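PDB 2INC: toluene, o-xylene monooxygenase oxygenase subunit from Pseudomonas stutzeri, which forms part of the oxygenase component of a bacterial monooxygenase that probably hydroxylates toluene and o-xylene. Local coordinates for residues 111-115 against 173-178; 118-122 against 161-166. All coordinates share one frame; numbering follows the deposited sequence.

Interaction 1 of 2, residues 111-115 against 173-178; sequences VETLA and YPDVGF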
ATOM      1  N   VAL B 111      18.130 -39.309 -14.024  1.00 36.12           N
ATOM      2  CA  VAL B 111      17.044 -39.472 -13.080  1.00 36.11           C
ATOM      3  C   VAL B 111      17.499 -40.276 -11.842  1.00 36.09           C
ATOM      4  O   VAL B 111      17.211 -39.923 -10.692  1.00 36.77           O
ATOM      5  CB  VAL B 111      15.811 -40.090 -13.750  1.00 36.60           C
ATOM      6  CG1 VAL B 111      14.778 -40.580 -12.713  1.00 34.93           C
ATOM      7  CG2 VAL B 111      15.139 -39.059 -14.680  1.00 36.57           C
ATOM      8  N   GLU B 112      18.221 -41.358 -12.058  1.00 37.74           N
ATOM      9  CA  GLU B 112      18.778 -42.083 -10.919  1.00 37.56           C
ATOM     10  C   GLU B 112      19.799 -41.285 -10.108  1.00 36.98           C
ATOM     11  O   GLU B 112      19.851 -41.431  -8.890  1.00 36.45           O
ATOM     12  CB  GLU B 112      19.353 -43.417 -11.393  1.00 40.06           C
ATOM     13  CG  GLU B 112      18.181 -44.370 -11.689  1.00 42.96           C
ATOM     14  CD  GLU B 112      18.615 -45.686 -12.314  1.00 53.43           C
ATOM     15  OE1 GLU B 112      17.736 -46.577 -12.391  1.00 55.68           O
ATOM     16  OE2 GLU B 112      19.817 -45.822 -12.705  1.00 53.82           O
ATOM     17  N   THR B 113      20.619 -40.467 -10.758  1.00 33.37           N
ATOM     18  CA  THR B 113      21.527 -39.580 -10.041  1.00 34.26           C
ATOM     19  C   THR B 113      20.768 -38.555  -9.165  1.00 34.19           C
ATOM     20  O   THR B 113      21.178 -38.281  -8.054  1.00 34.47           O
ATOM     21  CB  THR B 113      22.349 -38.828 -11.048  1.00 32.69           C
ATOM     22  OG1 THR B 113      22.973 -39.818 -11.853  1.00 36.84           O
ATOM     23  CG2 THR B 113      23.407 -37.913 -10.421  1.00 33.43           C
ATOM     24  N   LEU B 114      19.693 -37.985  -9.693  1.00 32.82           N
ATOM     25  CA  LEU B 114      18.803 -37.148  -8.882  1.00 33.38           C
ATOM     26  C   LEU B 114      18.273 -37.850  -7.629  1.00 33.77           C
ATOM     27  O   LEU B 114      18.326 -37.268  -6.561  1.00 35.38           O
ATOM     28  CB  LEU B 114      17.606 -36.698  -9.716  1.00 33.11           C
ATOM     29  CG  LEU B 114      17.951 -35.754 -10.845  1.00 33.44           C
ATOM     30  CD1 LEU B 114      16.627 -35.404 -11.531  1.00 32.51           C
ATOM     31  CD2 LEU B 114      18.641 -34.485 -10.353  1.00 33.56           C
ATOM     32  N   ALA B 115      17.806 -39.092  -7.748  1.00 33.55           N
ATOM     33  CA  ALA B 115      17.268 -39.792  -6.595  1.00 33.88           C
ATOM     34  C   ALA B 115      18.319 -39.958  -5.502  1.00 33.82           C
ATOM     35  O   ALA B 115      17.987 -39.867  -4.300  1.00 35.91           O
ATOM     36  CB  ALA B 115      16.687 -41.156  -7.008  1.00 33.52           C
ATOM     37  N   TYR B 173       8.299 -39.875 -12.695  1.00 41.03           N
ATOM     38  CA  TYR B 173       9.007 -41.167 -12.635  1.00 40.33           C
ATOM     39  C   TYR B 173       8.589 -41.883 -11.379  1.00 41.63           C
ATOM     40  O   TYR B 173       9.375 -41.981 -10.432  1.00 41.05           O
ATOM     41  CB  TYR B 173      10.516 -40.919 -12.605  1.00 40.72           C
ATOM     42  CG  TYR B 173      11.004 -40.226 -13.852  1.00 40.84           C
ATOM     43  CD1 TYR B 173      11.352 -38.883 -13.843  1.00 40.80           C
ATOM     44  CD2 TYR B 173      11.063 -40.916 -15.064  1.00 42.59           C
ATOM     45  CE1 TYR B 173      11.755 -38.251 -14.988  1.00 39.98           C
ATOM     46  CE2 TYR B 173      11.472 -40.302 -16.207  1.00 41.67           C
ATOM     47  CZ  TYR B 173      11.827 -38.974 -16.168  1.00 42.63           C
ATOM     48  OH  TYR B 173      12.230 -38.374 -17.320  1.00 41.75           O
ATOM     49  N   PRO B 174       7.335 -42.351 -11.338  1.00 42.36           N
ATOM     50  CA  PRO B 174       6.729 -42.919 -10.139  1.00 43.62           C
ATOM     51  C   PRO B 174       7.362 -44.210  -9.645  1.00 45.77           C
ATOM     52  O   PRO B 174       7.087 -44.636  -8.491  1.00 47.40           O
ATOM     53  CB  PRO B 174       5.292 -43.193 -10.552  1.00 43.74           C
ATOM     54  CG  PRO B 174       5.078 -42.480 -11.808  1.00 42.55           C
ATOM     55  CD  PRO B 174       6.395 -42.314 -12.470  1.00 42.80           C
ATOM     56  N   ASP B 175       8.167 -44.848 -10.489  1.00 46.36           N
ATOM     57  CA  ASP B 175       8.824 -46.098 -10.105  1.00 48.07           C
ATOM     58  C   ASP B 175      10.155 -45.880  -9.388  1.00 46.90           C
ATOM     59  O   ASP B 175      10.756 -46.822  -8.881  1.00 47.70           O
ATOM     60  CB  ASP B 175       9.009 -47.027 -11.341  1.00 49.61           C
ATOM     61  CG  ASP B 175       9.975 -46.426 -12.449  1.00 55.39           C
ATOM     62  OD1 ASP B 175      10.700 -47.233 -13.103  1.00 60.74           O
ATOM     63  OD2 ASP B 175      10.005 -45.179 -12.699  1.00 59.51           O
ATOM     64  N   VAL B 176      10.628 -44.644  -9.332  1.00 45.10           N
ATOM     65  CA  VAL B 176      11.975 -44.391  -8.777  1.00 43.64           C
ATOM     66  C   VAL B 176      11.980 -44.341  -7.219  1.00 43.12           C
ATOM     67  O   VAL B 176      13.010 -44.604  -6.575  1.00 42.99           O
ATOM     68  CB  VAL B 176      12.584 -43.102  -9.405  1.00 43.31           C
ATOM     69  CG1 VAL B 176      13.895 -42.729  -8.759  1.00 42.37           C
ATOM     70  CG2 VAL B 176      12.803 -43.302 -10.904  1.00 45.40           C
ATOM     71  N   GLY B 177      10.814 -44.050  -6.627  1.00 42.95           N
ATOM     72  CA  GLY B 177      10.686 -43.849  -5.172  1.00 41.59           C
ATOM     73  C   GLY B 177      10.999 -42.426  -4.689  1.00 41.28           C
ATOM     74  O   GLY B 177      11.177 -42.206  -3.472  1.00 40.79           O
ATOM     75  N   PHE B 178      11.093 -41.459  -5.600  1.00 39.45           N
ATOM     76  CA  PHE B 178      11.190 -40.049  -5.181  1.00 38.19           C
ATOM     77  C   PHE B 178      10.127 -39.780  -4.123  1.00 37.94           C
ATOM     78  O   PHE B 178       8.958 -40.127  -4.310  1.00 38.58           O
ATOM     79  CB  PHE B 178      10.938 -39.106  -6.348  1.00 37.39           C
ATOM     80  CG  PHE B 178      12.013 -39.059  -7.326  1.00 35.76           C
ATOM     81  CD1 PHE B 178      13.223 -38.492  -6.992  1.00 35.10           C
ATOM     82  CD2 PHE B 178      11.828 -39.564  -8.633  1.00 36.58           C
ATOM     83  CE1 PHE B 178      14.254 -38.391  -7.920  1.00 35.20           C
ATOM     84  CE2 PHE B 178      12.843 -39.454  -9.571  1.00 37.10           C
ATOM     85  CZ  PHE B 178      14.059 -38.875  -9.225  1.00 36.73           C
TER
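Val-111 sends its two methyls to different partners in the loop 173-178. CG2 lies over one face of the Tyr-173 ring, 3.8 Å from its centroid and 24° off the ring normal, a CH-pi contact. CG1 stands anti to the backbone N (chi1 166°), which turns it to Val-176 CG2 at 3.8 Å and Phe-178 CE2 at 3.9 Å. The tight part is apolar and centred on Val-111, with the Phe-178 ring packed beside it. The far end of that ring reaches the helix backbone, with Phe-178 CE1 3.6 Å from Ala-115 CA and Phe-178 CZ 3.6 Å from Val-111 O. Ala-115 CB also meets Val-176 CG1 at 3.7 Å. That same CG1 covers one face of the Phe-178 ring near its rim. No hydrogen bond joins the two segments.

The other side is looser and more open to solvent. A type I turn from Tyr-173 to Val-176 puts Pro-174 and Asp-175 at the surface. Asp-175 makes a salt bridge to Arg-108, and Tyr-173 OH bonds to Asp-103 O. The contact thus lays the loop between helices 142-172 and 182-188 on helix 108-117. Helix 142-172 closes the buried side, where Leu-169 touches both Leu-114 and Phe-178.

Interaction 2 of 2, residues 118-122 against 161-166; sequences YTPAR and HTAYRT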
ATOM      1  N   TYR B 118      20.331 -35.694  -5.309  1.00 31.21           N
ATOM      2  CA  TYR B 118      19.544 -34.447  -5.201  1.00 31.34           C
ATOM      3  C   TYR B 118      18.418 -34.465  -4.176  1.00 31.52           C
ATOM      4  O   TYR B 118      18.441 -33.715  -3.201  1.00 30.92           O
ATOM      5  CB  TYR B 118      19.065 -34.007  -6.611  1.00 32.12           C
ATOM      6  CG  TYR B 118      18.137 -32.800  -6.527  1.00 33.04           C
ATOM      7  CD1 TYR B 118      16.780 -32.915  -6.813  1.00 38.92           C
ATOM      8  CD2 TYR B 118      18.628 -31.577  -6.126  1.00 33.59           C
ATOM      9  CE1 TYR B 118      15.923 -31.823  -6.715  1.00 37.75           C
ATOM     10  CE2 TYR B 118      17.772 -30.472  -6.009  1.00 34.24           C
ATOM     11  CZ  TYR B 118      16.438 -30.612  -6.320  1.00 35.33           C
ATOM     12  OH  TYR B 118      15.601 -29.516  -6.226  1.00 35.28           O
ATOM     13  N   THR B 119      17.436 -35.337  -4.343  1.00 31.17           N
ATOM     14  CA  THR B 119      16.298 -35.255  -3.473  1.00 32.79           C
ATOM     15  C   THR B 119      16.560 -35.480  -1.958  1.00 33.03           C
ATOM     16  O   THR B 119      15.843 -34.864  -1.128  1.00 33.73           O
ATOM     17  CB  THR B 119      15.117 -36.038  -4.005  1.00 33.08           C
ATOM     18  OG1 THR B 119      15.500 -37.379  -4.109  1.00 35.17           O
ATOM     19  CG2 THR B 119      14.743 -35.509  -5.429  1.00 34.36           C
ATOM     20  N   PRO B 120      17.550 -36.334  -1.574  1.00 32.99           N
ATOM     21  CA  PRO B 120      17.814 -36.455  -0.135  1.00 33.56           C
ATOM     22  C   PRO B 120      18.322 -35.206   0.524  1.00 33.05           C
ATOM     23  O   PRO B 120      18.337 -35.130   1.746  1.00 34.06           O
ATOM     24  CB  PRO B 120      18.884 -37.550  -0.030  1.00 31.52           C
ATOM     25  CG  PRO B 120      18.757 -38.322  -1.283  1.00 32.41           C
ATOM     26  CD  PRO B 120      18.335 -37.336  -2.339  1.00 33.20           C
ATOM     27  N   ALA B 121      18.716 -34.219  -0.261  1.00 33.37           N
ATOM     28  CA  ALA B 121      19.125 -32.945   0.297  1.00 33.96           C
ATOM     29  C   ALA B 121      17.999 -32.248   1.106  1.00 34.52           C
ATOM     30  O   ALA B 121      18.298 -31.306   1.833  1.00 33.65           O
ATOM     31  CB  ALA B 121      19.649 -32.028  -0.792  1.00 33.56           C
ATOM     32  N   ARG B 122      16.742 -32.728   1.053  1.00 32.63           N
ATOM     33  CA  ARG B 122      15.723 -32.124   1.911  1.00 32.54           C
ATOM     34  C   ARG B 122      16.142 -32.273   3.398  1.00 32.13           C
ATOM     35  O   ARG B 122      15.888 -31.377   4.220  1.00 32.13           O
ATOM     36  CB  ARG B 122      14.314 -32.658   1.617  1.00 32.33           C
ATOM     37  CG  ARG B 122      13.957 -34.018   2.237  1.00 33.36           C
ATOM     38  CD  ARG B 122      12.451 -34.228   2.117  1.00 31.81           C
ATOM     39  NE  ARG B 122      12.084 -35.564   2.630  1.00 34.57           N
ATOM     40  CZ  ARG B 122      11.952 -36.616   1.856  1.00 35.63           C
ATOM     41  NH1 ARG B 122      12.096 -36.466   0.538  1.00 30.52           N
ATOM     42  NH2 ARG B 122      11.617 -37.788   2.379  1.00 38.89           N
ATOM     43  N   HIS B 161      11.933 -25.715  -2.174  1.00 28.85           N
ATOM     44  CA  HIS B 161      12.203 -25.987  -3.600  1.00 29.38           C
ATOM     45  C   HIS B 161      12.411 -27.480  -3.779  1.00 30.08           C
ATOM     46  O   HIS B 161      11.912 -28.096  -4.741  1.00 30.09           O
ATOM     47  CB  HIS B 161      13.534 -25.365  -4.097  1.00 29.51           C
ATOM     48  CG  HIS B 161      13.625 -23.869  -4.049  1.00 30.29           C
ATOM     49  ND1 HIS B 161      12.543 -23.025  -4.247  1.00 33.20           N
ATOM     50  CD2 HIS B 161      14.718 -23.062  -3.943  1.00 28.23           C
ATOM     51  CE1 HIS B 161      12.965 -21.767  -4.247  1.00 29.44           C
ATOM     52  NE2 HIS B 161      14.277 -21.764  -4.061  1.00 34.00           N
ATOM     53  N   THR B 162      13.226 -28.074  -2.908  1.00 29.74           N
ATOM     54  CA  THR B 162      13.586 -29.480  -3.022  1.00 31.13           C
ATOM     55  C   THR B 162      12.331 -30.357  -2.827  1.00 30.00           C
ATOM     56  O   THR B 162      12.101 -31.279  -3.576  1.00 30.85           O
ATOM     57  CB  THR B 162      14.652 -29.872  -1.929  1.00 30.24           C
ATOM     58  OG1 THR B 162      15.732 -28.941  -1.998  1.00 31.61           O
ATOM     59  CG2 THR B 162      15.202 -31.249  -2.228  1.00 31.73           C
ATOM     60  N   ALA B 163      11.515 -30.033  -1.842  1.00 31.15           N
ATOM     61  CA  ALA B 163      10.215 -30.738  -1.633  1.00 29.31           C
ATOM     62  C   ALA B 163       9.325 -30.680  -2.904  1.00 31.38           C
ATOM     63  O   ALA B 163       8.765 -31.692  -3.344  1.00 30.95           O
ATOM     64  CB  ALA B 163       9.479 -30.155  -0.461  1.00 29.53           C
ATOM     65  N   TYR B 164       9.211 -29.496  -3.506  1.00 28.97           N
ATOM     66  CA  TYR B 164       8.379 -29.307  -4.688  1.00 30.37           C
ATOM     67  C   TYR B 164       8.873 -30.145  -5.870  1.00 29.99           C
ATOM     68  O   TYR B 164       8.114 -30.940  -6.502  1.00 32.09           O
ATOM     69  CB  TYR B 164       8.432 -27.785  -5.071  1.00 29.93           C
ATOM     70  CG  TYR B 164       7.515 -27.487  -6.255  1.00 30.58           C
ATOM     71  CD1 TYR B 164       6.229 -27.057  -6.034  1.00 30.11           C
ATOM     72  CD2 TYR B 164       7.964 -27.629  -7.591  1.00 33.35           C
ATOM     73  CE1 TYR B 164       5.356 -26.779  -7.068  1.00 31.98           C
ATOM     74  CE2 TYR B 164       7.087 -27.352  -8.675  1.00 30.31           C
ATOM     75  CZ  TYR B 164       5.773 -26.924  -8.371  1.00 31.84           C
ATOM     76  OH  TYR B 164       4.834 -26.648  -9.368  1.00 32.38           O
ATOM     77  N   ARG B 165      10.149 -30.009  -6.156  1.00 30.22           N
ATOM     78  CA  ARG B 165      10.745 -30.763  -7.258  1.00 29.71           C
ATOM     79  C   ARG B 165      10.710 -32.253  -7.043  1.00 31.79           C
ATOM     80  O   ARG B 165      10.562 -32.989  -8.001  1.00 31.27           O
ATOM     81  CB  ARG B 165      12.167 -30.367  -7.501  1.00 30.09           C
ATOM     82  CG  ARG B 165      12.235 -28.926  -8.034  1.00 31.55           C
ATOM     83  CD  ARG B 165      11.756 -28.928  -9.507  1.00 34.64           C
ATOM     84  NE  ARG B 165      12.684 -29.738 -10.324  1.00 37.14           N
ATOM     85  CZ  ARG B 165      12.314 -30.516 -11.354  1.00 37.77           C
ATOM     86  NH1 ARG B 165      13.242 -31.189 -12.044  1.00 37.16           N
ATOM     87  NH2 ARG B 165      11.014 -30.613 -11.699  1.00 34.52           N
ATOM     88  N   THR B 166      10.834 -32.678  -5.787  1.00 30.51           N
ATOM     89  CA  THR B 166      10.741 -34.107  -5.484  1.00 30.61           C
ATOM     90  C   THR B 166       9.390 -34.645  -5.897  1.00 31.95           C
ATOM     91  O   THR B 166       9.309 -35.728  -6.486  1.00 32.58           O
ATOM     92  CB  THR B 166      10.999 -34.350  -3.983  1.00 31.65           C
ATOM     93  OG1 THR B 166      12.338 -33.941  -3.702  1.00 30.11           O
ATOM     94  CG2 THR B 166      10.854 -35.875  -3.632  1.00 28.01           C
TER
HETATM   95  O   HOH W   1      16.581 -27.781  -4.433  1.00 33.25           O
HETATM   96  O   HOH W   2      13.175 -34.486  -1.182  1.00 35.37           O
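Tyr-118 and Thr-119 lie against helix 142-172 in the helical bundle of this ferritin-clan chain. They belong to the type I turn 118-121, which leads from helix 108-117 into helix 121-138.

The van der Waals contacts are buried. Tyr-118 lies across Arg-165, whose CB sits at the ring edge, 3.8 Å from Tyr-118 OH. Thr-162 CG2 faces the turn backbone, 3.8 Å from Thr-119 O. Thr-119 CG2 packs 3.4 Å from Thr-166 OG1.

Two waters carry the polar bonding across the gap. Water 1 bridges Tyr-118 OH and Thr-162 OG1, which also bonds to Trp-158 O. Water 2 donates to Thr-119 O and Thr-166 OG1. It accepts from Arg-122 NH1 at 2.8 Å, lying in the guanidinium plane at its edge.

The charged ends have further partners. Arg-122 NH1, besides holding water 2, makes a salt bridge to Glu-182, and Arg-122 NE bonds to the backbone of another protein chain. Arg-165 meets Asp-103 and Glu-168. A valine in place of Thr-166 would probably leave water 2 without one acceptor and open its bridge between turn and helix.

Thr-166 OG1, beside its own N (chi1 -63°), donates to Thr-162 O at 2.7 Å, on the opposite face of that carbonyl from Thr-166 N.

Both interactions tie the chain around residues 111-122 to helix 142-172 or the loop just after it. Interaction 2 is fully buried and its centre lies about 17 Å from the chain centre. Interaction 1 is partly buried, its centre at about 27 Å, nearer the end of the bundle. Their chemistry differs accordingly. Interaction 1 is apolar across its interface, with polar groups at its margin. Interaction 2 brings polar side chains together through bound waters and reaches another protein chain. The two contacts also touch. Leu-114 O probably accepts a hydrogen bond from Thr-119 N at 3.1 Å, and Phe-178 CD1 packs on Thr-119 CG2 at 3.7 Å.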